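FACT complex subunit SPT16 (Ashbya gossypii, PDB 6A8M) probably acts within the FACT complex as a histone chaperone that reorganises nucleosomes during transcription, replication and repair, the present chain being its N-terminal part. Local coordinates at residues N433-S437 and R438-S442; D309-D312 and E313-D316; L324-E327 and I328-L332. All blocks are in the same frame, centred on the assembly; numbering follows the deposited sequence.

Contact 1 of 3, residues N433-S437 and R438-S442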
loop_
_atom_site.group_PDB
_atom_site.type_symbol
_atom_site.label_atom_id
_atom_site.label_comp_id
_atom_site.label_asym_id
_atom_site.label_seq_id
_atom_site.Cartn_x
_atom_site.Cartn_y
_atom_site.Cartn_z
ATOM N N ASN A 433 8.840 -0.594 15.237
ATOM C CA ASN A 433 9.886 -0.633 16.248
ATOM C C ASN A 433 9.959 -1.970 16.971
ATOM O O ASN A 433 10.712 -2.093 17.938
ATOM C CB ASN A 433 9.693 0.521 17.242
ATOM C CG ASN A 433 9.679 1.877 16.545
ATOM O OD1 ASN A 433 8.730 2.667 16.677
ATOM N ND2 ASN A 433 10.731 2.145 15.772
ATOM N N TYR A 434 9.253 -2.996 16.491
ATOM C CA TYR A 434 9.440 -4.327 17.052
ATOM C C TYR A 434 10.903 -4.739 16.904
ATOM O O TYR A 434 11.551 -4.435 15.898
ATOM C CB TYR A 434 8.511 -5.345 16.376
ATOM C CG TYR A 434 8.665 -6.717 16.979
ATOM C CD1 TYR A 434 8.142 -7.003 18.248
ATOM C CD2 TYR A 434 9.379 -7.707 16.325
ATOM C CE1 TYR A 434 8.312 -8.262 18.820
ATOM C CE2 TYR A 434 9.552 -8.952 16.892
ATOM C CZ TYR A 434 9.025 -9.228 18.134
ATOM O OH TYR A 434 9.213 -10.476 18.698
ATOM N N THR A 435 11.438 -5.401 17.933
ATOM C CA THR A 435 12.866 -5.699 17.959
ATOM C C THR A 435 13.325 -6.480 16.725
ATOM O O THR A 435 12.591 -7.284 16.137
ATOM C CB THR A 435 13.243 -6.484 19.234
ATOM O OG1 THR A 435 14.654 -6.734 19.232
ATOM C CG2 THR A 435 12.522 -7.831 19.265
ATOM N N LYS A 436 14.568 -6.212 16.327
ATOM C CA LYS A 436 15.275 -7.034 15.359
ATOM C C LYS A 436 16.670 -7.360 15.865
ATOM O O LYS A 436 17.500 -7.839 15.092
ATOM C CB LYS A 436 15.357 -6.341 13.999
ATOM C CG LYS A 436 15.865 -4.888 14.090
ATOM C CD LYS A 436 15.394 -4.105 12.872
ATOM C CE LYS A 436 15.891 -2.668 12.888
ATOM N NZ LYS A 436 15.121 -1.836 11.902
ATOM N N SER A 437 16.946 -7.106 17.138
ATOM C CA SER A 437 18.251 -7.441 17.687
ATOM C C SER A 437 18.409 -8.947 17.663
ATOM O O SER A 437 17.483 -9.670 18.032
ATOM C CB SER A 437 18.366 -6.912 19.110
ATOM O OG SER A 437 18.319 -5.493 19.086
ATOM N N ARG A 438 19.574 -9.424 17.210
ATOM C CA ARG A 438 19.762 -10.868 17.067
ATOM C C ARG A 438 19.502 -11.597 18.381
ATOM O O ARG A 438 18.863 -12.655 18.397
ATOM C CB ARG A 438 21.177 -11.174 16.557
ATOM C CG ARG A 438 21.408 -12.679 16.366
ATOM C CD ARG A 438 22.543 -13.010 15.389
ATOM N NE ARG A 438 23.827 -12.397 15.756
ATOM C CZ ARG A 438 24.664 -12.900 16.661
ATOM N NH1 ARG A 438 24.359 -14.013 17.321
ATOM N NH2 ARG A 438 25.817 -12.289 16.912
ATOM N N SER A 439 19.937 -11.018 19.499
ATOM C CA SER A 439 19.756 -11.661 20.793
ATOM C C SER A 439 18.291 -11.868 21.146
ATOM O O SER A 439 17.996 -12.684 22.027
ATOM C CB SER A 439 20.428 -10.831 21.886
ATOM O OG SER A 439 19.865 -9.527 21.921
ATOM N N GLN A 440 17.377 -11.131 20.509
ATOM C CA GLN A 440 15.957 -11.194 20.834
ATOM C C GLN A 440 15.121 -11.890 19.782
ATOM O O GLN A 440 13.920 -12.090 20.012
ATOM C CB GLN A 440 15.383 -9.790 21.055
ATOM C CG GLN A 440 15.894 -9.147 22.336
ATOM C CD GLN A 440 15.352 -7.767 22.522
ATOM O OE1 GLN A 440 15.782 -6.826 21.852
ATOM N NE2 GLN A 440 14.383 -7.629 23.412
ATOM N N ILE A 441 15.699 -12.229 18.631
ATOM C CA ILE A 441 15.013 -13.040 17.631
ATOM C C ILE A 441 15.634 -14.431 17.527
ATOM O O ILE A 441 15.260 -15.221 16.644
ATOM C CB ILE A 441 14.933 -12.323 16.262
ATOM C CG1 ILE A 441 16.293 -11.884 15.672
ATOM C CG2 ILE A 441 14.091 -11.057 16.415
ATOM C CD1 ILE A 441 17.186 -12.965 15.123
ATOM N N SER A 442 16.547 -14.759 18.434
ATOM C CA SER A 442 17.229 -16.045 18.472
ATOM C C SER A 442 16.702 -16.862 19.639
ATOM O O SER A 442 16.589 -16.354 20.756
ATOM C CB SER A 442 18.740 -15.872 18.619
ATOM O OG SER A 442 19.265 -15.196 17.492
HETATM O O HOH W 1 11.188 -12.307 18.856
#

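Contact 2 of 3, residues D309-D312 and E313-D316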
loop_
_atom_site.group_PDB
_atom_site.type_symbol
_atom_site.label_atom_id
_atom_site.label_comp_id
_atom_site.label_asym_id
_atom_site.label_seq_id
_atom_site.Cartn_x
_atom_site.Cartn_y
_atom_site.Cartn_z
ATOM N N ASP A 309 18.593 -22.140 17.086
ATOM C CA ASP A 309 19.886 -22.809 17.127
ATOM C C ASP A 309 20.681 -22.545 15.845
ATOM O O ASP A 309 21.151 -23.483 15.195
ATOM C CB ASP A 309 19.697 -24.305 17.343
ATOM C CG ASP A 309 19.167 -24.628 18.723
ATOM O OD1 ASP A 309 19.729 -24.096 19.696
ATOM O OD2 ASP A 309 18.197 -25.407 18.842
ATOM N N PRO A 310 20.829 -21.285 15.450
ATOM C CA PRO A 310 21.445 -20.979 14.151
ATOM C C PRO A 310 22.913 -21.385 14.088
ATOM O O PRO A 310 23.628 -21.374 15.091
ATOM C CB PRO A 310 21.306 -19.456 14.057
ATOM C CG PRO A 310 21.360 -19.021 15.491
ATOM C CD PRO A 310 20.549 -20.057 16.219
ATOM N N SER A 311 23.364 -21.710 12.876
ATOM C CA SER A 311 24.793 -21.894 12.642
ATOM C C SER A 311 25.527 -20.553 12.662
ATOM O O SER A 311 24.921 -19.484 12.578
ATOM C CB SER A 311 25.033 -22.544 11.292
ATOM O OG SER A 311 24.797 -21.573 10.287
ATOM N N ASP A 312 26.865 -20.617 12.749
ATOM C CA ASP A 312 27.656 -19.386 12.760
ATOM C C ASP A 312 27.487 -18.603 11.466
ATOM O O ASP A 312 27.486 -17.365 11.477
ATOM C CB ASP A 312 29.140 -19.686 12.990
ATOM C CG ASP A 312 29.433 -20.178 14.392
ATOM O OD1 ASP A 312 28.637 -19.884 15.314
ATOM O OD2 ASP A 312 30.477 -20.842 14.571
ATOM N N GLU A 313 27.363 -19.296 10.327
ATOM C CA GLU A 313 27.156 -18.543 9.093
ATOM C C GLU A 313 25.802 -17.845 9.093
ATOM O O GLU A 313 25.680 -16.725 8.578
ATOM C CB GLU A 313 27.307 -19.460 7.877
ATOM C CG GLU A 313 28.748 -19.919 7.665
ATOM C CD GLU A 313 28.889 -20.974 6.594
ATOM O OE1 GLU A 313 27.883 -21.261 5.906
ATOM O OE2 GLU A 313 30.014 -21.515 6.451
ATOM N N MET A 314 24.782 -18.468 9.689
ATOM C CA MET A 314 23.483 -17.811 9.770
ATOM C C MET A 314 23.549 -16.558 10.628
ATOM O O MET A 314 23.008 -15.511 10.246
ATOM C CB MET A 314 22.433 -18.772 10.319
ATOM C CG MET A 314 22.132 -19.912 9.402
ATOM S SD MET A 314 21.066 -21.103 10.206
ATOM C CE MET A 314 21.256 -22.485 9.090
ATOM N N THR A 315 24.222 -16.627 11.782
ATOM C CA THR A 315 24.262 -15.447 12.650
ATOM C C THR A 315 25.114 -14.352 12.036
ATOM O O THR A 315 24.772 -13.177 12.127
ATOM C CB THR A 315 24.778 -15.792 14.052
ATOM O OG1 THR A 315 26.179 -16.130 14.013
ATOM C CG2 THR A 315 23.965 -16.915 14.640
ATOM N N ASP A 316 26.209 -14.725 11.379
ATOM C CA ASP A 316 27.047 -13.719 10.733
ATOM C C ASP A 316 26.276 -13.009 9.624
ATOM O O ASP A 316 26.353 -11.782 9.478
ATOM C CB ASP A 316 28.316 -14.376 10.186
ATOM C CG ASP A 316 29.287 -14.811 11.284
ATOM O OD1 ASP A 316 29.073 -14.451 12.460
ATOM O OD2 ASP A 316 30.277 -15.512 10.957
HETATM O O HOH W 2 26.900 -17.738 16.051
#

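Contact 3 of 3, residues L324-E327 and I328-L332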
loop_
_atom_site.group_PDB
_atom_site.type_symbol
_atom_site.label_atom_id
_atom_site.label_comp_id
_atom_site.label_asym_id
_atom_site.label_seq_id
_atom_site.Cartn_x
_atom_site.Cartn_y
_atom_site.Cartn_z
ATOM N N LEU A 324 23.146 -3.886 6.587
ATOM C CA LEU A 324 22.707 -3.474 5.255
ATOM C C LEU A 324 21.439 -2.634 5.328
ATOM O O LEU A 324 21.319 -1.604 4.648
ATOM C CB LEU A 324 22.488 -4.713 4.381
ATOM C CG LEU A 324 21.833 -4.448 3.020
ATOM C CD1 LEU A 324 22.798 -3.589 2.182
ATOM C CD2 LEU A 324 21.541 -5.749 2.300
ATOM N N GLN A 325 20.463 -3.070 6.127
ATOM C CA GLN A 325 19.250 -2.272 6.274
ATOM C C GLN A 325 19.582 -0.891 6.816
ATOM O O GLN A 325 19.050 0.119 6.343
ATOM C CB GLN A 325 18.246 -2.973 7.198
ATOM C CG GLN A 325 16.870 -2.286 7.137
ATOM C CD GLN A 325 15.980 -2.565 8.330
ATOM O OE1 GLN A 325 16.410 -2.459 9.489
ATOM N NE2 GLN A 325 14.721 -2.889 8.056
ATOM N N GLU A 326 20.475 -0.834 7.799
ATOM C CA GLU A 326 20.886 0.449 8.356
ATOM C C GLU A 326 21.528 1.331 7.290
ATOM O O GLU A 326 21.253 2.535 7.223
ATOM C CB GLU A 326 21.844 0.216 9.526
ATOM C CG GLU A 326 22.437 1.489 10.113
ATOM C CD GLU A 326 21.411 2.342 10.836
ATOM O OE1 GLU A 326 20.443 1.783 11.390
ATOM O OE2 GLU A 326 21.572 3.581 10.845
ATOM N N GLU A 327 22.385 0.745 6.445
ATOM C CA GLU A 327 22.986 1.500 5.349
ATOM C C GLU A 327 21.916 2.072 4.428
ATOM O O GLU A 327 22.002 3.229 4.007
ATOM C CB GLU A 327 23.957 0.596 4.580
ATOM C CG GLU A 327 24.370 1.083 3.176
ATOM C CD GLU A 327 25.287 2.301 3.170
ATOM O OE1 GLU A 327 25.707 2.752 4.253
ATOM O OE2 GLU A 327 25.600 2.813 2.069
ATOM N N ILE A 328 20.898 1.276 4.105
ATOM C CA ILE A 328 19.818 1.766 3.254
ATOM C C ILE A 328 19.047 2.876 3.961
ATOM O O ILE A 328 18.856 3.966 3.413
ATOM C CB ILE A 328 18.891 0.605 2.848
ATOM C CG1 ILE A 328 19.648 -0.375 1.977
ATOM C CG2 ILE A 328 17.675 1.101 2.082
ATOM C CD1 ILE A 328 18.890 -1.650 1.788
ATOM N N ILE A 329 18.624 2.626 5.203
ATOM C CA ILE A 329 17.709 3.556 5.866
ATOM C C ILE A 329 18.403 4.872 6.181
ATOM O O ILE A 329 17.863 5.957 5.921
ATOM C CB ILE A 329 17.118 2.918 7.134
ATOM C CG1 ILE A 329 16.140 1.799 6.752
ATOM C CG2 ILE A 329 16.468 4.009 8.012
ATOM C CD1 ILE A 329 15.614 0.955 7.925
ATOM N N ASN A 330 19.607 4.813 6.735
ATOM C CA ASN A 330 20.213 6.019 7.271
ATOM C C ASN A 330 21.313 6.595 6.387
ATOM O O ASN A 330 21.827 7.682 6.682
ATOM C CB ASN A 330 20.701 5.742 8.700
ATOM C CG ASN A 330 19.531 5.722 9.701
ATOM O OD1 ASN A 330 18.726 6.658 9.735
ATOM N ND2 ASN A 330 19.406 4.648 10.473
ATOM N N ASN A 331 21.643 5.941 5.276
ATOM C CA ASN A 331 22.586 6.522 4.340
ATOM C C ASN A 331 22.026 6.730 2.942
ATOM O O ASN A 331 22.256 7.782 2.357
ATOM C CB ASN A 331 23.841 5.656 4.260
ATOM C CG ASN A 331 24.978 6.372 3.597
ATOM O OD1 ASN A 331 25.194 7.560 3.843
ATOM N ND2 ASN A 331 25.700 5.673 2.732
ATOM N N LEU A 332 21.296 5.765 2.381
ATOM C CA LEU A 332 20.903 5.862 0.974
ATOM C C LEU A 332 19.540 6.504 0.764
ATOM O O LEU A 332 19.278 7.044 -0.318
ATOM C CB LEU A 332 20.910 4.467 0.341
ATOM C CG LEU A 332 22.278 3.795 0.360
ATOM C CD1 LEU A 332 22.171 2.339 -0.031
ATOM C CD2 LEU A 332 23.234 4.533 -0.571
#

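Contact 1 of 3, residues N433-S437 and R438-S442
Thr435 OG1 donates to Gln440 OE1 over 2.9 Å, joining the loop to the short, weakly bonded helix 438-441 that it leads into. The hydroxyl comes down on the Gln440 amide from above, 65° out of the carbonyl plane, rather than in line with a lone pair. Thr435 holds OG1 trans to its own nitrogen (chi1 -179°), beside its carbonyl carbon, where it also accepts from Ser437 N at 3.1 Å. This second bond closes an ST turn just before the helix. Gln440 leaves its backbone with CG beside N and then runs extended, its chain passing obliquely across Thr435. With an alanine in place of Thr435, Ser437 N and Gln440 OE1 would probably both lose the hydroxyl that pairs with them here, and the Gln440 amide would be less restrained. Thr435 CG2 lies 3.9 Å above the Tyr434 ring plane, offset toward the rim, while Tyr434 OH reaches Gln440 O through a water. In the helical turn, Ser437 O takes Gln440 N at 2.9 Å and, weakly, Ile441 N. Ile441 CG1 packs 3.4 Å from Ser437 O, and the side chain also touches Leu307 of strand 298-308. Arg438 forms a salt bridge with Asp319 of helix 312-332. Arg438 O is gripped from opposite faces of its carbonyl plane by Ile441 N and by Ser442 OG, the latter at 2.7 Å.

Contact 2 of 3, residues D309-D312 and E313-D316
The carboxylate of Asp316 turns one flat face to the carbonyl oxygen of Asp312, which sits almost directly over its carbon (Asp312 O to Asp316 CG 3.1 Å). That oxygen also accepts Asp316 N, 25° off the carbonyl plane. The carboxylate of Asp312 is bridged to Thr315 by a water that donates to both Asp312 OD1 and Thr315 OG1. The pyrrolidine of Pro310 brings its CG to 3.5 Å from Thr315 CG2, tighter than usual van der Waals contact, the two side chains crossing at about a right angle. These groups lie at the start of helix 312-332, where Ser311 is the N-cap and forms a capping box with Met314. Ser311 holds OG between its backbone N and carbonyl carbon (chi1 74°), and this turns the hydroxyl back to accept Met314 N at 3.2 Å. The return bond is unusual in using sulfur: the Met314 chain, with CG beside its backbone N and extended beyond, lays SD 3.6 Å from Ser311 N, which donates to it weakly. Ser311 OG is also hydrogen-bonded to Asp406, and Glu313 reaches Ser407, so both tie the cap to the loop after strand 394-405. Ser311 O receives Thr315 N nearly end-on at 3.0 Å. The acidic side chains of Asp312 and Glu313 in this first turn would probably be stabilised by the positive end of the helix dipole.

Contact 3 of 3, residues L324-E327 and I328-L332
Glu327 and Asn331 lie side by side at the C-terminal end of helix 312-332, where the backbone widens into a pi-type turn. Glu327 O takes Leu332 N, five residues on, at 3.1 Å in the carbonyl plane, and Asn331 N only weakly. With CG trans to N (chi1 163°) and a bend at chi2, the Glu327 chain curls forward to the turn. Its OE2 accepts Asn331 ND2 at 2.9 Å. The amide nitrogen approaches from 35° above the carboxylate plane, although OE2 itself lies in the amide plane of Asn331, and the two planes stand 52° apart. Leu332 CG and both its methyls close on the same oxygen, so this carboxylate oxygen meets hydrocarbon as well as an amide. Ile328, buried, packs back on Leu324. It sets CG1 beside its own backbone N, which lays CG1 3.4 Å from Leu324 O, and its CD1 approaches Leu324 CG at 4.2 Å; both residues also touch strand 394-405 and helix 339-353. Gln325 runs extended alongside Ile329, and its buried amide has partners at both ends, Asp419 on NE2 and a lysine on OE1. Backbone bonds of the ordinary helical kind, among them Ile329 N to Gln325 O, hold the turns up to Asn330. The methyl Ile329 CD1 rests against the amide carbon of this glutamine, 3.6 Å from Gln325 CD.

How the contacts relate
Along the chain contact 2 comes first, then contact 3, then contact 1. Contacts 2 and 3 mark the N-terminal and C-terminal ends of one helix, 312-332, their centres about 23 Å apart with no touch. Contact 1 lies near the C-terminus of the modelled chain, its centre about 15 Å from that of contact 2 and about 18 Å from that of contact 3, and it reaches both: Arg438 NH1 packs on Thr315 CB at 3.7 Å, and Lys436 NZ lies 2.8 Å from Gln325 OE1, a probable hydrogen bond. Segment 433-442 lies against both helix 312-332 and strand 298-308, within the peptidase M24-like part of SPT16, whose family is known for the pita-bread fold.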